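PDB 3BWG: uncharacterized HTH-type transcriptional regulator yydK from Bacillus subtilis subsp. subtilis, which probably binds DNA as a transcription factor of the GntR family, with a winged helix-turn-helix region joined to a UTRA domain. Local coordinates for residues Y7-A11 with K48-L53; D122-R128 with E140-K146; I148-L152 with Y164-L169. One frame throughout, in Å; residues are numbered along the deposited sequence.

Contact 1 lies in the GntR-type helix-turn-helix region, whereas contacts 2 and 3 share the UTRA domain and touch each other through Tyr124, whose ring end packs on the loop 148-152. Contact 2 is the most buried, two neighbouring strands of the antiparallel sheet joined by a ladder of backbone bonds and, at one end, a salt bridge. Contacts 1 and 3 are partly buried and lean on aliphatic side chains, each with a hydroxyl near a backbone carbonyl: a serine between two helices in contact 1, a tyrosine between helix and loop in contact 3. The centres of contacts 1 and 2 lie about 37 Å apart, those of contacts 2 and 3 about 13 Å.

Contact 1: Y7-A11 with K48-L53; sequences YQQIA and KSLELL
Leu52 sends its CD2 methyl between Ala11 and Tyr7, 3.8 Å from Ala11 CB, while Tyr7 CE2 lies 4.0 Å from the same Leu52 CD2. The leucine runs at about a right angle to the tyrosine, and its CG, anti to the backbone N (chi1 -175°), carries the methyl out to the other helix. Ala11 suits this place because a lone methyl allows the helices to come close, and Leu53 CD1 meets that methyl too, at 4.1 Å from Ala11 CB. One turn back, Tyr7 CB rests on Lys48 CB at 3.8 Å; the lysine contributes its aliphatic root here while its extended chain carries the amine off from helix 6-20.

Ser49 fits the tight point of the interface, where the CA atoms of Tyr7 and Ser49 come within 4.8 Å. Its OG lies 3.1 Å from Tyr7 O, a carbonyl that also accepts from Ala11 N in the helix, and sits 3.4 Å from Ile10 CB. The Ser49 hydroxyl has Thr45 O within its own helix as a second acceptor, so its proton may serve either carbonyl. Further out, Leu53 also packs on Ile14 and on Ile59 of strand 59-62.

The axes approach to 8.5 Å and cross at -62°. Helix 6-20 thus packs on helix 43-55, whose first part belongs to the predicted helix-turn-helix, as in the winged-helix fold of GntR regulators.

Contact 2: D122-R128 with E140-K146; sequences DIYYVKR and EESYYTK. With EDO (1,2-ethanediol), chain H.
Arg128 and Glu140 lie side by side on one face of two antiparallel strands and form a salt bridge, with Arg128 NE 2.9 Å from Glu140 OE2. Arg128 NH2 reaches the same Glu140 OE2 at 3.2 Å, so one oxygen takes two donors from the same face of the carboxylate, whose plane is turned 59° from the guanidinium. The third nitrogen, Arg128 NH1, donates to the backbone oxygens of Val157 and His159, tying the sheet to the chain just before helix 161-167. With an alanine in place of this arginine, the buried Glu140 carboxylate is likely to lose its salt-bridge partner, and those two carbonyls this donor. Ser142 OG lies near Glu140 OE1, a bond not settled, and makes a weak one with Tyr144 OH.

On the opposite face, Tyr125 has its CG anti to the backbone N (chi1 169°), which lays the buried ring beside that of Tyr143 and takes its hydroxyl to Glu141. Tyr125 OH donates to Glu141 OE1 across a very short 2.5 Å, the oxygen lying in the ring plane and the carboxylate turned 90° to the ring. Glu141 OE2 is taken by O2 of 1,2-ethanediol, probably from the crystallisation liquor, and Lys127 NZ forms a salt bridge with Glu101.

Paired backbone bonds join Tyr124 with Tyr144, Val126 with Ser142 and Arg128 with Glu140. Lys146 N to Asp122 O extends the ladder past the strands, while the Asp122 carboxylate pairs with Lys106. Such a register belongs to a regular beta hairpin, here strands 123-132 and 135-145 of the antiparallel UTRA sheet.

Contact 3: I148-L152 with Y164-L169; sequences IVTYL and YIREGL
Within the UTRA domain, the loop that follows strand 135-145 lies against the end of helix 161-167, and Tyr164 and Leu169 of the helical side make most of the junction. Tyr164 extends towards the loop, its CG anti to the backbone N (chi1 158°), which brings its OH 2.7 Å from Tyr151 O. This hydrogen bond is weak and not settled, since another acceptor is also within reach of the proton. The tyrosine suits a place that needs both a polar tip and an apolar flank: Leu152 CD2 packs against the flank, 3.8 Å from Tyr164 CE2.

Branched aliphatic side chains fill the rest. Val149 divides its methyls, CG2 meeting Ile165 CD1 at 4.2 Å and CG1 meeting Leu169 CD1 at 4.1 Å, and it crosses both partners at about a right angle. Leu169 also lays its CD1 3.8 Å from Val149 CA, while its CD2 approaches OG1 of the exposed Thr150.

Gly168 N and Leu169 N both bond to Tyr164 O, and Leu169 points toward the loop. Ile165 continues inward to Phe216 and Ile173 of the sheet. The loop between strand 135-145 and helix 154-157 thus packs on helix 161-167 beside the antiparallel sheet of the UTRA domain.

Contact 1: Y7-A11 with K48-L53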
loop_
_atom_site.group_PDB
_atom_site.type_symbol
_atom_site.label_atom_id
_atom_site.label_comp_id
_atom_site.label_asym_id
_atom_site.label_seq_id
_atom_site.Cartn_x
_atom_site.Cartn_y
_atom_site.Cartn_z
ATOM N N TYR B 7 26.891 6.866 -5.149
ATOM C CA TYR B 7 25.879 5.848 -5.294
ATOM C C TYR B 7 24.474 6.474 -5.501
ATOM O O TYR B 7 23.605 5.841 -6.124
ATOM C CB TYR B 7 25.955 4.824 -4.139
ATOM C CG TYR B 7 25.326 5.269 -2.837
ATOM C CD1 TYR B 7 26.077 5.918 -1.843
ATOM C CD2 TYR B 7 23.981 5.021 -2.586
ATOM C CE1 TYR B 7 25.473 6.329 -0.636
ATOM C CE2 TYR B 7 23.370 5.425 -1.411
ATOM C CZ TYR B 7 24.105 6.078 -0.438
ATOM O OH TYR B 7 23.450 6.456 0.720
ATOM N N GLN B 8 24.266 7.707 -5.013
ATOM C CA GLN B 8 23.015 8.461 -5.267
ATOM C C GLN B 8 22.929 9.002 -6.697
ATOM O O GLN B 8 21.872 8.913 -7.317
ATOM C CB GLN B 8 22.812 9.611 -4.259
ATOM C CG GLN B 8 21.525 10.494 -4.480
ATOM C CD GLN B 8 21.765 11.881 -5.156
ATOM O OE1 GLN B 8 22.578 12.695 -4.694
ATOM N NE2 GLN B 8 21.010 12.153 -6.229
ATOM N N GLN B 9 24.013 9.586 -7.209
ATOM C CA GLN B 9 24.020 10.085 -8.594
ATOM C C GLN B 9 23.793 8.951 -9.617
ATOM O O GLN B 9 22.997 9.104 -10.556
ATOM C CB GLN B 9 25.296 10.905 -8.909
ATOM C CG GLN B 9 25.439 11.414 -10.384
ATOM C CD GLN B 9 24.227 12.236 -10.929
ATOM O OE1 GLN B 9 23.410 12.782 -10.173
ATOM N NE2 GLN B 9 24.124 12.315 -12.251
ATOM N N ILE B 10 24.470 7.817 -9.403
ATOM C CA ILE B 10 24.355 6.642 -10.268
ATOM C C ILE B 10 22.909 6.107 -10.244
ATOM O O ILE B 10 22.319 5.837 -11.297
ATOM C CB ILE B 10 25.330 5.493 -9.846
ATOM C CG1 ILE B 10 26.824 5.927 -9.795
ATOM C CG2 ILE B 10 25.089 4.233 -10.696
ATOM C CD1 ILE B 10 27.367 6.560 -11.024
ATOM N N ALA B 11 22.350 5.947 -9.043
ATOM C CA ALA B 11 20.936 5.584 -8.878
ATOM C C ALA B 11 20.027 6.445 -9.768
ATOM O O ALA B 11 19.212 5.915 -10.530
ATOM C CB ALA B 11 20.528 5.686 -7.424
ATOM N N LYS B 48 25.800 -0.678 -4.129
ATOM C CA LYS B 48 25.105 0.306 -3.285
ATOM C C LYS B 48 24.008 1.082 -4.026
ATOM O O LYS B 48 22.974 1.424 -3.451
ATOM C CB LYS B 48 26.125 1.286 -2.675
ATOM C CG LYS B 48 27.076 0.654 -1.665
ATOM C CD LYS B 48 27.779 1.722 -0.813
ATOM C CE LYS B 48 29.077 1.206 -0.184
ATOM N NZ LYS B 48 29.570 2.145 0.870
ATOM N N SER B 49 24.242 1.375 -5.300
ATOM C CA SER B 49 23.227 1.995 -6.149
ATOM C C SER B 49 22.049 1.035 -6.341
ATOM O O SER B 49 20.878 1.423 -6.268
ATOM C CB SER B 49 23.826 2.385 -7.494
ATOM O OG SER B 49 24.862 3.323 -7.307
ATOM N N LEU B 50 22.371 -0.237 -6.527
ATOM C CA LEU B 50 21.336 -1.224 -6.696
ATOM C C LEU B 50 20.502 -1.386 -5.429
ATOM O O LEU B 50 19.288 -1.545 -5.554
ATOM C CB LEU B 50 21.906 -2.546 -7.235
ATOM C CG LEU B 50 22.582 -2.427 -8.619
ATOM C CD1 LEU B 50 23.267 -3.725 -8.995
ATOM C CD2 LEU B 50 21.606 -1.999 -9.704
ATOM N N GLU B 51 21.106 -1.306 -4.223
ATOM C CA GLU B 51 20.280 -1.432 -2.977
ATOM C C GLU B 51 19.297 -0.284 -2.850
ATOM O O GLU B 51 18.104 -0.509 -2.603
ATOM C CB GLU B 51 21.078 -1.494 -1.677
ATOM C CG GLU B 51 22.513 -1.959 -1.776
ATOM C CD GLU B 51 22.668 -3.478 -1.819
ATOM O OE1 GLU B 51 23.420 -4.020 -0.948
ATOM O OE2 GLU B 51 22.059 -4.105 -2.735
ATOM N N LEU B 52 19.797 0.940 -3.008
ATOM C CA LEU B 52 18.947 2.121 -2.982
ATOM C C LEU B 52 17.705 1.965 -3.861
ATOM O O LEU B 52 16.589 2.145 -3.384
ATOM C CB LEU B 52 19.731 3.368 -3.395
ATOM C CG LEU B 52 19.046 4.743 -3.326
ATOM C CD1 LEU B 52 18.382 4.967 -1.960
ATOM C CD2 LEU B 52 20.078 5.833 -3.620
ATOM N N LEU B 53 17.924 1.649 -5.141
ATOM C CA LEU B 53 16.860 1.443 -6.126
ATOM C C LEU B 53 15.838 0.382 -5.725
ATOM O O LEU B 53 14.627 0.532 -5.976
ATOM C CB LEU B 53 17.490 1.021 -7.445
ATOM C CG LEU B 53 17.628 1.982 -8.620
ATOM C CD1 LEU B 53 17.243 3.433 -8.305
ATOM C CD2 LEU B 53 19.019 1.846 -9.156
#

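Contact 2: D122-R128 with E140-K146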
loop_
_atom_site.group_PDB
_atom_site.type_symbol
_atom_site.label_atom_id
_atom_site.label_comp_id
_atom_site.label_asym_id
_atom_site.label_seq_id
_atom_site.Cartn_x
_atom_site.Cartn_y
_atom_site.Cartn_z
ATOM N N ASP B 122 -3.116 22.337 21.726
ATOM C CA ASP B 122 -3.433 23.041 20.470
ATOM C C ASP B 122 -3.082 22.223 19.217
ATOM O O ASP B 122 -2.047 21.541 19.165
ATOM C CB ASP B 122 -2.656 24.352 20.384
ATOM C CG ASP B 122 -3.156 25.403 21.344
ATOM O OD1 ASP B 122 -4.270 25.249 21.883
ATOM O OD2 ASP B 122 -2.438 26.406 21.538
ATOM N N ILE B 123 -3.948 22.261 18.218
ATOM C CA ILE B 123 -3.588 21.715 16.912
ATOM C C ILE B 123 -3.718 22.844 15.896
ATOM O O ILE B 123 -4.471 23.792 16.172
ATOM C CB ILE B 123 -4.417 20.440 16.521
ATOM C CG1 ILE B 123 -5.945 20.645 16.587
ATOM C CG2 ILE B 123 -4.059 19.281 17.465
ATOM C CD1 ILE B 123 -6.635 21.034 15.271
ATOM N N TYR B 124 -2.964 22.774 14.785
ATOM C CA TYR B 124 -3.326 23.501 13.558
ATOM C C TYR B 124 -4.389 22.740 12.804
ATOM O O TYR B 124 -4.228 21.541 12.566
ATOM C CB TYR B 124 -2.156 23.650 12.606
ATOM C CG TYR B 124 -1.339 24.836 12.916
ATOM C CD1 TYR B 124 -0.106 24.707 13.564
ATOM C CD2 TYR B 124 -1.820 26.097 12.632
ATOM C CE1 TYR B 124 0.648 25.822 13.871
ATOM C CE2 TYR B 124 -1.088 27.239 12.958
ATOM C CZ TYR B 124 0.139 27.099 13.560
ATOM O OH TYR B 124 0.852 28.231 13.869
ATOM N N TYR B 125 -5.452 23.434 12.393
ATOM C CA TYR B 125 -6.511 22.778 11.650
ATOM C C TYR B 125 -6.509 23.269 10.233
ATOM O O TYR B 125 -6.511 24.469 10.005
ATOM C CB TYR B 125 -7.868 23.084 12.293
ATOM C CG TYR B 125 -9.071 22.688 11.469
ATOM C CD1 TYR B 125 -9.495 21.358 11.438
ATOM C CD2 TYR B 125 -9.815 23.645 10.745
ATOM C CE1 TYR B 125 -10.577 20.983 10.700
ATOM C CE2 TYR B 125 -10.937 23.267 10.007
ATOM C CZ TYR B 125 -11.296 21.922 9.988
ATOM O OH TYR B 125 -12.391 21.461 9.294
ATOM N N VAL B 126 -6.534 22.354 9.273
ATOM C CA VAL B 126 -6.642 22.790 7.889
ATOM C C VAL B 126 -7.782 22.145 7.120
ATOM O O VAL B 126 -8.079 20.958 7.296
ATOM C CB VAL B 126 -5.251 22.876 7.117
ATOM C CG1 VAL B 126 -4.073 22.564 8.001
ATOM C CG2 VAL B 126 -5.249 22.177 5.748
ATOM N N LYS B 127 -8.497 22.966 6.365
ATOM C CA LYS B 127 -9.589 22.495 5.555
ATOM C C LYS B 127 -9.274 23.017 4.142
ATOM O O LYS B 127 -9.080 24.235 3.959
ATOM C CB LYS B 127 -10.911 23.054 6.076
ATOM C CG LYS B 127 -12.118 22.552 5.276
ATOM C CD LYS B 127 -13.424 23.333 5.522
ATOM C CE LYS B 127 -14.108 22.833 6.794
ATOM N NZ LYS B 127 -15.395 23.603 6.967
ATOM N N ARG B 128 -9.167 22.111 3.165
ATOM C CA ARG B 128 -8.803 22.528 1.821
ATOM C C ARG B 128 -9.351 21.603 0.735
ATOM O O ARG B 128 -9.590 20.393 0.950
ATOM C CB ARG B 128 -7.278 22.742 1.699
ATOM C CG ARG B 128 -6.419 21.499 1.611
ATOM C CD ARG B 128 -4.940 21.816 1.703
ATOM N NE ARG B 128 -4.217 20.560 1.906
ATOM C CZ ARG B 128 -2.929 20.352 1.660
ATOM N NH1 ARG B 128 -2.159 21.331 1.197
ATOM N NH2 ARG B 128 -2.422 19.148 1.884
ATOM N N GLU B 140 -10.236 17.829 1.997
ATOM C CA GLU B 140 -9.490 17.351 3.133
ATOM C C GLU B 140 -9.640 18.175 4.417
ATOM O O GLU B 140 -9.716 19.390 4.405
ATOM C CB GLU B 140 -8.010 17.223 2.745
ATOM C CG GLU B 140 -6.985 17.458 3.877
ATOM C CD GLU B 140 -5.546 17.581 3.375
ATOM O OE1 GLU B 140 -4.621 17.331 4.142
ATOM O OE2 GLU B 140 -5.331 17.888 2.195
ATOM N N GLU B 141 -9.618 17.489 5.549
ATOM C CA GLU B 141 -9.450 18.147 6.816
ATOM C C GLU B 141 -8.247 17.472 7.412
ATOM O O GLU B 141 -8.168 16.221 7.430
ATOM C CB GLU B 141 -10.662 17.898 7.722
ATOM C CG GLU B 141 -11.903 18.719 7.395
ATOM C CD GLU B 141 -13.063 18.403 8.359
ATOM O OE1 GLU B 141 -13.292 19.165 9.337
ATOM O OE2 GLU B 141 -13.731 17.367 8.142
ATOM N N SER B 142 -7.287 18.274 7.878
ATOM C CA SER B 142 -6.187 17.710 8.634
ATOM C C SER B 142 -5.879 18.451 9.919
ATOM O O SER B 142 -6.240 19.614 10.099
ATOM C CB SER B 142 -4.949 17.530 7.777
ATOM O OG SER B 142 -4.814 18.619 6.920
ATOM N N TYR B 143 -5.224 17.738 10.826
ATOM C CA TYR B 143 -4.967 18.247 12.148
ATOM C C TYR B 143 -3.535 17.972 12.494
ATOM O O TYR B 143 -3.117 16.845 12.494
ATOM C CB TYR B 143 -5.853 17.520 13.163
ATOM C CG TYR B 143 -7.321 17.431 12.809
ATOM C CD1 TYR B 143 -8.258 18.252 13.439
ATOM C CD2 TYR B 143 -7.776 16.485 11.893
ATOM C CE1 TYR B 143 -9.621 18.132 13.151
ATOM C CE2 TYR B 143 -9.110 16.372 11.584
ATOM C CZ TYR B 143 -10.032 17.196 12.205
ATOM O OH TYR B 143 -11.362 17.069 11.892
ATOM N N TYR B 144 -2.808 19.007 12.872
ATOM C CA TYR B 144 -1.380 18.891 13.179
ATOM C C TYR B 144 -1.125 19.289 14.589
ATOM O O TYR B 144 -1.537 20.356 14.988
ATOM C CB TYR B 144 -0.583 19.830 12.266
ATOM C CG TYR B 144 -0.771 19.493 10.831
ATOM C CD1 TYR B 144 0.189 18.746 10.120
ATOM C CD2 TYR B 144 -1.909 19.904 10.173
ATOM C CE1 TYR B 144 -0.025 18.429 8.777
ATOM C CE2 TYR B 144 -2.131 19.604 8.864
ATOM C CZ TYR B 144 -1.201 18.877 8.174
ATOM O OH TYR B 144 -1.503 18.614 6.864
ATOM N N THR B 145 -0.404 18.454 15.328
ATOM C CA THR B 145 -0.011 18.775 16.722
ATOM C C THR B 145 0.867 19.996 16.712
ATOM O O THR B 145 1.914 19.957 16.134
ATOM C CB THR B 145 0.721 17.599 17.396
ATOM O OG1 THR B 145 -0.099 16.421 17.296
ATOM C CG2 THR B 145 0.973 17.889 18.883
ATOM N N LYS B 146 0.414 21.083 17.323
ATOM C CA LYS B 146 1.091 22.383 17.255
ATOM C C LYS B 146 2.476 22.430 17.951
ATOM O O LYS B 146 3.378 23.142 17.515
ATOM C CB LYS B 146 0.160 23.492 17.790
ATOM C CG LYS B 146 0.651 24.868 17.435
ATOM C CD LYS B 146 -0.361 25.928 17.605
ATOM C CE LYS B 146 0.280 27.290 17.489
ATOM N NZ LYS B 146 1.180 27.620 18.652
HETATM C C1 EDO H . -12.939 14.605 4.383
HETATM O O1 EDO H . -14.198 14.222 3.840
HETATM C C2 EDO H . -13.170 15.831 5.235
HETATM O O2 EDO H . -13.820 15.390 6.434
#

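Contact 3: I148-L152 with Y164-L169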
loop_
_atom_site.group_PDB
_atom_site.type_symbol
_atom_site.label_atom_id
_atom_site.label_comp_id
_atom_site.label_asym_id
_atom_site.label_seq_id
_atom_site.Cartn_x
_atom_site.Cartn_y
_atom_site.Cartn_z
ATOM N N ILE B 148 4.516 20.141 17.874
ATOM C CA ILE B 148 5.395 19.542 16.854
ATOM C C ILE B 148 5.514 20.459 15.602
ATOM O O ILE B 148 6.595 20.862 15.226
ATOM C CB ILE B 148 4.906 18.132 16.439
ATOM C CG1 ILE B 148 4.827 17.227 17.693
ATOM C CG2 ILE B 148 5.868 17.562 15.332
ATOM C CD1 ILE B 148 4.346 15.778 17.443
ATOM N N VAL B 149 4.388 20.761 14.962
ATOM C CA VAL B 149 4.369 21.606 13.744
ATOM C C VAL B 149 4.062 23.004 14.223
ATOM O O VAL B 149 2.895 23.375 14.435
ATOM C CB VAL B 149 3.296 21.124 12.765
ATOM C CG1 VAL B 149 3.319 21.969 11.521
ATOM C CG2 VAL B 149 3.479 19.600 12.464
ATOM N N THR B 150 5.113 23.750 14.484
ATOM C CA THR B 150 4.973 24.844 15.433
ATOM C C THR B 150 4.331 26.083 14.816
ATOM O O THR B 150 3.747 26.894 15.542
ATOM C CB THR B 150 6.303 25.208 16.110
ATOM O OG1 THR B 150 7.329 25.224 15.119
ATOM C CG2 THR B 150 6.645 24.200 17.239
ATOM N N TYR B 151 4.487 26.229 13.500
ATOM C CA TYR B 151 3.845 27.304 12.751
ATOM C C TYR B 151 3.466 26.854 11.335
ATOM O O TYR B 151 4.205 26.113 10.682
ATOM C CB TYR B 151 4.739 28.546 12.702
ATOM C CG TYR B 151 4.063 29.754 12.063
ATOM C CD1 TYR B 151 3.052 30.476 12.743
ATOM C CD2 TYR B 151 4.402 30.154 10.769
ATOM C CE1 TYR B 151 2.431 31.589 12.134
ATOM C CE2 TYR B 151 3.815 31.257 10.163
ATOM C CZ TYR B 151 2.830 31.958 10.828
ATOM O OH TYR B 151 2.257 33.040 10.195
ATOM N N LEU B 152 2.279 27.288 10.891
ATOM C CA LEU B 152 1.804 27.074 9.535
ATOM C C LEU B 152 1.233 28.386 9.013
ATOM O O LEU B 152 0.715 29.212 9.777
ATOM C CB LEU B 152 0.722 25.957 9.482
ATOM C CG LEU B 152 1.178 24.496 9.692
ATOM C CD1 LEU B 152 -0.029 23.463 9.760
ATOM C CD2 LEU B 152 2.194 24.121 8.618
ATOM N N TYR B 164 7.465 21.485 3.877
ATOM C CA TYR B 164 7.877 22.464 4.893
ATOM C C TYR B 164 8.354 21.755 6.160
ATOM O O TYR B 164 9.316 22.167 6.810
ATOM C CB TYR B 164 6.725 23.435 5.204
ATOM C CG TYR B 164 6.794 24.154 6.544
ATOM C CD1 TYR B 164 7.731 25.198 6.786
ATOM C CD2 TYR B 164 5.905 23.793 7.587
ATOM C CE1 TYR B 164 7.792 25.849 8.065
ATOM C CE2 TYR B 164 5.952 24.416 8.848
ATOM C CZ TYR B 164 6.879 25.446 9.090
ATOM O OH TYR B 164 6.852 26.068 10.357
ATOM N N ILE B 165 7.646 20.687 6.494
ATOM C CA ILE B 165 7.899 19.922 7.695
ATOM C C ILE B 165 9.306 19.367 7.662
ATOM O O ILE B 165 10.014 19.483 8.657
ATOM C CB ILE B 165 6.825 18.837 7.870
ATOM C CG1 ILE B 165 5.505 19.556 8.171
ATOM C CG2 ILE B 165 7.229 17.828 8.990
ATOM C CD1 ILE B 165 4.344 18.651 8.500
ATOM N N ARG B 166 9.696 18.806 6.516
ATOM C CA ARG B 166 10.995 18.177 6.329
ATOM C C ARG B 166 12.033 19.283 6.218
ATOM O O ARG B 166 12.974 19.344 7.012
ATOM C CB ARG B 166 11.048 17.311 5.049
ATOM C CG ARG B 166 10.176 16.029 5.021
ATOM C CD ARG B 166 10.297 15.291 3.624
ATOM N NE ARG B 166 9.207 15.575 2.649
ATOM C CZ ARG B 166 9.337 16.213 1.464
ATOM N NH1 ARG B 166 10.522 16.679 1.049
ATOM N NH2 ARG B 166 8.266 16.391 0.683
ATOM N N GLU B 167 11.809 20.170 5.245
ATOM C CA GLU B 167 12.796 21.139 4.822
ATOM C C GLU B 167 12.903 22.299 5.797
ATOM O O GLU B 167 13.993 22.657 6.165
ATOM C CB GLU B 167 12.480 21.634 3.411
ATOM C CG GLU B 167 13.690 21.688 2.503
ATOM C CD GLU B 167 14.397 20.327 2.317
ATOM O OE1 GLU B 167 13.741 19.334 1.912
ATOM O OE2 GLU B 167 15.625 20.259 2.557
ATOM N N GLY B 168 11.773 22.832 6.256
ATOM C CA GLY B 168 11.745 24.049 7.049
ATOM C C GLY B 168 11.826 23.801 8.534
ATOM O O GLY B 168 12.546 24.507 9.231
ATOM N N LEU B 169 11.081 22.805 9.031
ATOM C CA LEU B 169 11.132 22.468 10.456
ATOM C C LEU B 169 12.237 21.466 10.803
ATOM O O LEU B 169 12.591 21.295 11.990
ATOM C CB LEU B 169 9.783 21.936 10.932
ATOM C CG LEU B 169 8.589 22.897 10.982
ATOM C CD1 LEU B 169 7.404 22.179 11.590
ATOM C CD2 LEU B 169 8.942 24.150 11.780
#